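Local atomic coordinates of second substrate binding domain of putative amino acid ABC transporter (PDB entry 4OEN), a protein that probably binds an amino acid and delivers it to its ABC transporter for uptake, as a type II periplasmic-binding-protein domain of Streptococcus pneumoniae. Residues I101-Y104 and E105-K108; E126-K130 and Y131-I135. One frame throughout, in Å; residues are numbered along the deposited sequence. Where two conformers were deposited one is given.

Contact 1: I101-Y104 and E105-K108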
ATOM      1  N   ILE A 101     -12.550   3.166  21.682  1.00 25.16           N
ATOM      2  CA  ILE A 101     -11.978   4.329  21.008  1.00 19.39           C
ATOM      3  C   ILE A 101     -12.602   4.580  19.635  1.00 23.63           C
ATOM      4  O   ILE A 101     -12.600   3.706  18.770  1.00 25.70           O
ATOM      5  CB  ILE A 101     -10.449   4.165  20.877  1.00 19.97           C
ATOM      6  CG1 ILE A 101      -9.815   4.131  22.276  1.00 28.61           C
ATOM      7  CG2 ILE A 101      -9.867   5.281  20.018  1.00 20.66           C
ATOM      8  CD1 ILE A 101      -8.360   3.765  22.294  1.00 33.79           C
ATOM      9  N   ALA A 102     -13.133   5.788  19.445  1.00 24.40           N
ATOM     10  CA  ALA A 102     -13.890   6.126  18.242  1.00 26.99           C
ATOM     11  C   ALA A 102     -13.540   7.503  17.664  1.00 24.03           C
ATOM     12  O   ALA A 102     -14.184   7.969  16.717  1.00 23.93           O
ATOM     13  CB  ALA A 102     -15.380   6.055  18.536  1.00 30.59           C
ATOM     14  N   SER A 103     -12.520   8.140  18.230  1.00 22.80           N
ATOM     15  CA  SER A 103     -12.036   9.430  17.750  1.00 20.34           C
ATOM     16  C   SER A 103     -10.632   9.661  18.290  1.00 18.14           C
ATOM     17  O   SER A 103     -10.221   9.005  19.233  1.00 18.41           O
ATOM     18  CB  SER A 103     -12.950  10.569  18.181  1.00 21.13           C
ATOM     19  OG  SER A 103     -12.874  10.787  19.579  1.00 22.03           O
ATOM     20  N   TYR A 104      -9.903  10.601  17.704  1.00 20.60           N
ATOM     21  CA  TYR A 104      -8.569  10.899  18.223  1.00 21.21           C
ATOM     22  C   TYR A 104      -8.677  11.535  19.609  1.00 19.70           C
ATOM     23  O   TYR A 104      -7.802  11.359  20.446  1.00 17.90           O
ATOM     24  CB  TYR A 104      -7.800  11.819  17.272  1.00 17.82           C
ATOM     25  CG  TYR A 104      -7.380  11.152  15.986  1.00 15.72           C
ATOM     26  CD1 TYR A 104      -6.718   9.930  15.988  1.00 20.72           C
ATOM     27  CD2 TYR A 104      -7.673  11.734  14.762  1.00 19.87           C
ATOM     28  CE1 TYR A 104      -6.330   9.318  14.790  1.00 15.81           C
ATOM     29  CE2 TYR A 104      -7.305  11.126  13.577  1.00 18.58           C
ATOM     30  CZ  TYR A 104      -6.640   9.934  13.594  1.00 19.70           C
ATOM     31  OH  TYR A 104      -6.293   9.370  12.394  1.00 18.58           O
ATOM     32  N   GLU A 105      -9.749  12.279  19.836  1.00 18.99           N
ATOM     33  CA  GLU A 105     -10.014  12.868  21.148  1.00 20.91           C
ATOM     34  C   GLU A 105     -10.123  11.791  22.230  1.00 22.52           C
ATOM     35  O   GLU A 105      -9.743  12.017  23.382  1.00 22.68           O
ATOM     36  CB  GLU A 105     -11.300  13.705  21.115  1.00 26.22           C
ATOM     37  CG  GLU A 105     -11.174  15.042  20.384  1.00 36.24           C
ATOM     38  CD  GLU A 105     -11.310  14.924  18.871  1.00 44.89           C
ATOM     39  OE1 GLU A 105     -11.567  13.808  18.364  1.00 43.26           O
ATOM     40  OE2 GLU A 105     -11.157  15.960  18.185  1.00 49.10           O
ATOM     41  N   ASP A 106     -10.631  10.612  21.859  1.00 19.05           N
ATOM     42  CA  ASP A 106     -10.753   9.508  22.819  1.00 16.04           C
ATOM     43  C   ASP A 106      -9.393   8.991  23.291  1.00 19.19           C
ATOM     44  O   ASP A 106      -9.308   8.265  24.285  1.00 19.67           O
ATOM     45  CB  ASP A 106     -11.548   8.350  22.216  1.00 18.66           C
ATOM     46  CG  ASP A 106     -13.037   8.641  22.123  1.00 27.38           C
ATOM     47  OD1 ASP A 106     -13.512   9.591  22.783  1.00 28.80           O
ATOM     48  OD2 ASP A 106     -13.742   7.898  21.399  1.00 24.09           O
ATOM     49  N   LEU A 107      -8.342   9.367  22.575  1.00 16.20           N
ATOM     50  CA  LEU A 107      -7.003   8.905  22.892  1.00 13.57           C
ATOM     51  C   LEU A 107      -6.339   9.728  23.982  1.00 16.42           C
ATOM     52  O   LEU A 107      -5.207   9.433  24.358  1.00 16.73           O
ATOM     53  CB  LEU A 107      -6.113   8.926  21.640  1.00 15.11           C
ATOM     54  CG  LEU A 107      -6.508   7.925  20.556  1.00 19.57           C
ATOM     55  CD1 LEU A 107      -5.668   8.204  19.316  1.00 21.73           C
ATOM     56  CD2 LEU A 107      -6.268   6.520  21.090  1.00 18.04           C
ATOM     57  N   LYS A 108      -7.007  10.767  24.477  1.00 16.00           N
ATOM     58  CA  LYS A 108      -6.388  11.607  25.500  1.00 17.47           C
ATOM     59  C   LYS A 108      -5.968  10.760  26.699  1.00 18.96           C
ATOM     60  O   LYS A 108      -6.788  10.052  27.284  1.00 19.77           O
ATOM     61  CB  LYS A 108      -7.344  12.718  25.943  1.00 22.69           C
ATOM     62  CG  LYS A 108      -6.703  13.802  26.808  1.00 26.53           C
ATOM     63  CD  LYS A 108      -7.715  14.898  27.122  1.00 36.49           C
ATOM     64  CE  LYS A 108      -7.092  15.991  27.968  1.00 46.79           C
ATOM     65  NZ  LYS A 108      -6.560  15.435  29.241  1.00 50.69           N
TER

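Contact 2: E126-K130 and Y131-I135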
ATOM      1  N   GLU A 126       3.315  14.627  15.154  1.00 15.06           N
ATOM      2  CA  GLU A 126       2.837  15.965  14.843  1.00 17.89           C
ATOM      3  C   GLU A 126       1.516  16.297  15.514  1.00 17.83           C
ATOM      4  O   GLU A 126       1.216  17.467  15.732  1.00 22.79           O
ATOM      5  CB  GLU A 126       2.698  16.146  13.332  1.00 20.16           C
ATOM      6  CG  GLU A 126       4.040  16.225  12.594  1.00 20.82           C
ATOM      7  CD  GLU A 126       4.744  17.568  12.736  1.00 28.94           C
ATOM      8  OE1 GLU A 126       4.370  18.362  13.624  1.00 32.87           O
ATOM      9  OE2 GLU A 126       5.681  17.833  11.948  1.00 29.47           O
ATOM     10  N   ASN A 127       0.721  15.276  15.827  1.00 16.84           N
ATOM     11  CA  ASN A 127      -0.597  15.526  16.418  1.00 18.15           C
ATOM     12  C   ASN A 127      -0.682  15.247  17.917  1.00 19.49           C
ATOM     13  O   ASN A 127      -1.756  15.317  18.525  1.00 19.05           O
ATOM     14  CB  ASN A 127      -1.644  14.707  15.680  1.00 16.79           C
ATOM     15  CG  ASN A 127      -1.969  15.299  14.333  1.00 22.45           C
ATOM     16  OD1 ASN A 127      -2.747  16.250  14.242  1.00 26.84           O
ATOM     17  ND2 ASN A 127      -1.347  14.774  13.279  1.00 18.26           N
ATOM     18  N   GLN A 128       0.462  14.963  18.519  1.00 15.76           N
ATOM     19  CA  GLN A 128       0.482  14.545  19.909  1.00 15.48           C
ATOM     20  C   GLN A 128      -0.010  15.637  20.863  1.00 19.98           C
ATOM     21  O   GLN A 128      -0.726  15.342  21.820  1.00 19.51           O
ATOM     22  CB  GLN A 128       1.885  14.087  20.312  1.00 18.23           C
ATOM     23  CG  GLN A 128       1.954  13.546  21.734  1.00 19.90           C
ATOM     24  CD  GLN A 128       3.280  12.886  22.048  1.00 20.84           C
ATOM     25  OE1 GLN A 128       4.314  13.213  21.450  1.00 19.13           O
ATOM     26  NE2 GLN A 128       3.260  11.947  22.979  1.00 19.49           N
ATOM     27  N   SER A 129       0.359  16.893  20.610  1.00 20.10           N
ATOM     28  CA  SER A 129      -0.047  17.983  21.488  0.50 22.80           C
ATOM     29  C   SER A 129      -1.541  18.249  21.354  1.00 17.69           C
ATOM     30  O   SER A 129      -2.209  18.604  22.326  1.00 23.42           O
ATOM     31  CB  SER A 129       0.748  19.253  21.182  0.50 28.43           C
ATOM     32  OG  SER A 129       2.099  19.109  21.577  0.50 26.42           O
ATOM     33  N   LYS A 130      -2.054  18.068  20.141  1.00 19.86           N
ATOM     34  CA  LYS A 130      -3.468  18.296  19.856  1.00 21.63           C
ATOM     35  C   LYS A 130      -4.363  17.335  20.641  1.00 23.91           C
ATOM     36  O   LYS A 130      -5.385  17.754  21.208  1.00 25.91           O
ATOM     37  CB  LYS A 130      -3.727  18.168  18.350  1.00 19.32           C
ATOM     38  CG  LYS A 130      -5.174  18.443  17.932  1.00 25.43           C
ATOM     39  CD  LYS A 130      -5.304  18.419  16.427  1.00 27.41           C
ATOM     40  CE  LYS A 130      -6.717  18.743  15.986  1.00 36.44           C
ATOM     41  NZ  LYS A 130      -6.837  18.599  14.513  1.00 36.55           N
ATOM     42  N   TYR A 131      -3.973  16.059  20.705  1.00 18.95           N
ATOM     43  CA  TYR A 131      -4.860  15.045  21.274  1.00 19.89           C
ATOM     44  C   TYR A 131      -4.448  14.493  22.634  1.00 24.71           C
ATOM     45  O   TYR A 131      -5.283  13.944  23.350  1.00 22.51           O
ATOM     46  CB  TYR A 131      -5.031  13.899  20.275  1.00 14.67           C
ATOM     47  CG  TYR A 131      -5.711  14.361  19.010  1.00 17.89           C
ATOM     48  CD1 TYR A 131      -7.018  14.854  19.043  1.00 19.76           C
ATOM     49  CD2 TYR A 131      -5.057  14.313  17.790  1.00 20.32           C
ATOM     50  CE1 TYR A 131      -7.638  15.281  17.890  1.00 21.82           C
ATOM     51  CE2 TYR A 131      -5.674  14.736  16.634  1.00 24.33           C
ATOM     52  CZ  TYR A 131      -6.965  15.214  16.689  1.00 20.10           C
ATOM     53  OH  TYR A 131      -7.569  15.631  15.522  1.00 28.62           O
ATOM     54  N   GLY A 132      -3.180  14.646  23.003  1.00 19.24           N
ATOM     55  CA  GLY A 132      -2.752  14.350  24.362  1.00 18.73           C
ATOM     56  C   GLY A 132      -2.540  12.882  24.703  1.00 16.47           C
ATOM     57  O   GLY A 132      -2.674  12.492  25.872  1.00 16.91           O
ATOM     58  N   TYR A 133      -2.224  12.070  23.696  1.00 17.47           N
ATOM     59  CA  TYR A 133      -1.879  10.670  23.915  1.00 15.59           C
ATOM     60  C   TYR A 133      -0.388  10.538  24.154  1.00 16.38           C
ATOM     61  O   TYR A 133       0.380  11.456  23.859  1.00 19.83           O
ATOM     62  CB  TYR A 133      -2.301   9.786  22.727  1.00 17.03           C
ATOM     63  CG  TYR A 133      -1.951  10.369  21.374  1.00 14.03           C
ATOM     64  CD1 TYR A 133      -0.635  10.367  20.902  1.00 14.62           C
ATOM     65  CD2 TYR A 133      -2.931  10.943  20.580  1.00 14.71           C
ATOM     66  CE1 TYR A 133      -0.321  10.917  19.681  1.00 15.54           C
ATOM     67  CE2 TYR A 133      -2.626  11.495  19.347  1.00 15.47           C
ATOM     68  CZ  TYR A 133      -1.318  11.480  18.905  1.00 15.96           C
ATOM     69  OH  TYR A 133      -1.023  12.039  17.684  1.00 14.38           O
ATOM     70  N   LYS A 134       0.003   9.409  24.728  1.00 16.90           N
ATOM     71  CA  LYS A 134       1.408   9.004  24.763  1.00 13.37           C
ATOM     72  C   LYS A 134       1.707   8.146  23.543  1.00 17.05           C
ATOM     73  O   LYS A 134       0.813   7.514  22.980  1.00 19.37           O
ATOM     74  CB  LYS A 134       1.712   8.223  26.040  1.00 17.21           C
ATOM     75  CG  LYS A 134       1.532   9.009  27.329  1.00 22.52           C
ATOM     76  CD  LYS A 134       1.710   8.099  28.536  1.00 31.72           C
ATOM     77  CE  LYS A 134       1.722   8.889  29.840  1.00 42.69           C
ATOM     78  NZ  LYS A 134       0.521   9.756  29.978  1.00 48.18           N
ATOM     79  N   ILE A 135       2.968   8.132  23.130  1.00 14.67           N
ATOM     80  CA  ILE A 135       3.393   7.311  22.006  1.00 15.16           C
ATOM     81  C   ILE A 135       4.401   6.293  22.509  1.00 17.80           C
ATOM     82  O   ILE A 135       5.340   6.644  23.231  1.00 20.44           O
ATOM     83  CB  ILE A 135       4.035   8.153  20.889  1.00 15.22           C
ATOM     84  CG1 ILE A 135       3.039   9.157  20.328  1.00 16.59           C
ATOM     85  CG2 ILE A 135       4.573   7.252  19.768  1.00 16.70           C
ATOM     86  CD1 ILE A 135       3.665  10.112  19.297  1.00 17.17           C
TER
HETATM   87  O   HOH W   1       4.873   9.866  24.564  1.00 23.32           O

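Contact 1: I101-Y104 and E105-K108
Ser-103 and Asp-106 grip each other across the start of a single 3-10 turn, residues 105-107, in the loop that joins strand 87-96 to strand 111-115 of this type II periplasmic-binding-protein fold. The amide of Asp-106 faces two oxygens of Ser-103: OG accepts from Asp-106 N at 3.2 Å, and Ser-103 O adds a weak bond to the same N. The serine can do this because OG stands between its backbone N and carbonyl carbon (chi1 69°), turned back over the turn; a short hydroxyl suits the place. Asp-106 reaches the other way. Its OD2 takes the N-H of Ala-102 at 2.9 Å through the lone pair pointing away from OD1, tying the incoming chain to the turn. A short carboxylate is apt here, since it reaches back to that N-H, which would probably stabilise its charge.

The next bond of the turn, Leu-107 N to Tyr-104 O at 3.0 Å, brings the donor well above the carbonyl plane. Leucine fits the inward position. CD2 meets Ile-101 CD1 at 3.7 Å, the two side chains crossing at about a right angle, whereas CD1 touches the edge of the Tyr-104 ring. Leu-93 of strand 87-96 backs both Ile-101 and Leu-107, and Ser-99 OG holds the amide of Ile-101. On the exposed side, Glu-105 bends at chi2 (82°), folding its carboxylate back until OE1 lies 3.5 Å from Ser-103 CB.

Contact 2: E126-K130 and Y131-I135
Tyr-133 fits beneath the start of the short helix 128-131, with its ring against Gln-128: CE1 is 3.7 Å from Gln-128 CA, and the hydroxyl, bonded to Leu-124 O, lies near Asn-127 CB. A chi1 of 45° tucks CG in between the two backbone bonds of its own CA and carries the large ring back under the helix, where a flat, mainly apolar group with one polar end suits the buried site. Gln-128 is extended and crosses it obliquely, and NE2 donates to Tyr-133 O at 3.1 Å in a nearly straight bond (163°) lying in the amide plane.

Here the beta-alpha-beta crossover from strand 111-115 through helix 119-126 turns into strand 134-138. Gly-132 makes the turn with positive phi, which a residue without a side chain adopts easily, while its N closes the helix on Gln-128 O at 2.8 Å.

The two ends are looser. At one, a water accepts from Gln-128 NE2 and Ile-135 N, bridging amide and strand. At the other, exposed Lys-130 stretches alongside Tyr-131, laying its methylenes over one ring face in a CH-pi contact, CG 3.8 Å from the centroid; its long apolar stem can pack while the ammonium stays at the surface, where NZ makes a weak bond to Tyr-131 OH at 3.2 Å.

Contacts 1 and 2 follow one another along the chain, on either side of strand 111-115, yet their centres lie only 11 Å apart and their side chains pack together. Each turn contributes a tyrosine to the interface: the rings of Tyr-104 and Tyr-131 meet with planes at about 40°, and Tyr-104 CB comes 3.5 Å from Tyr-131 CE1. Beside them Glu-105 OE2 approaches the same CE1 at 3.6 Å. Deeper in, Leu-107 O lies 3.4 Å from Tyr-133 CB. Both contacts sit about 25 Å, centre to centre, from the centre of the chain. In this family the ligand binds between two lobes, so the pair is probably remote from that cleft.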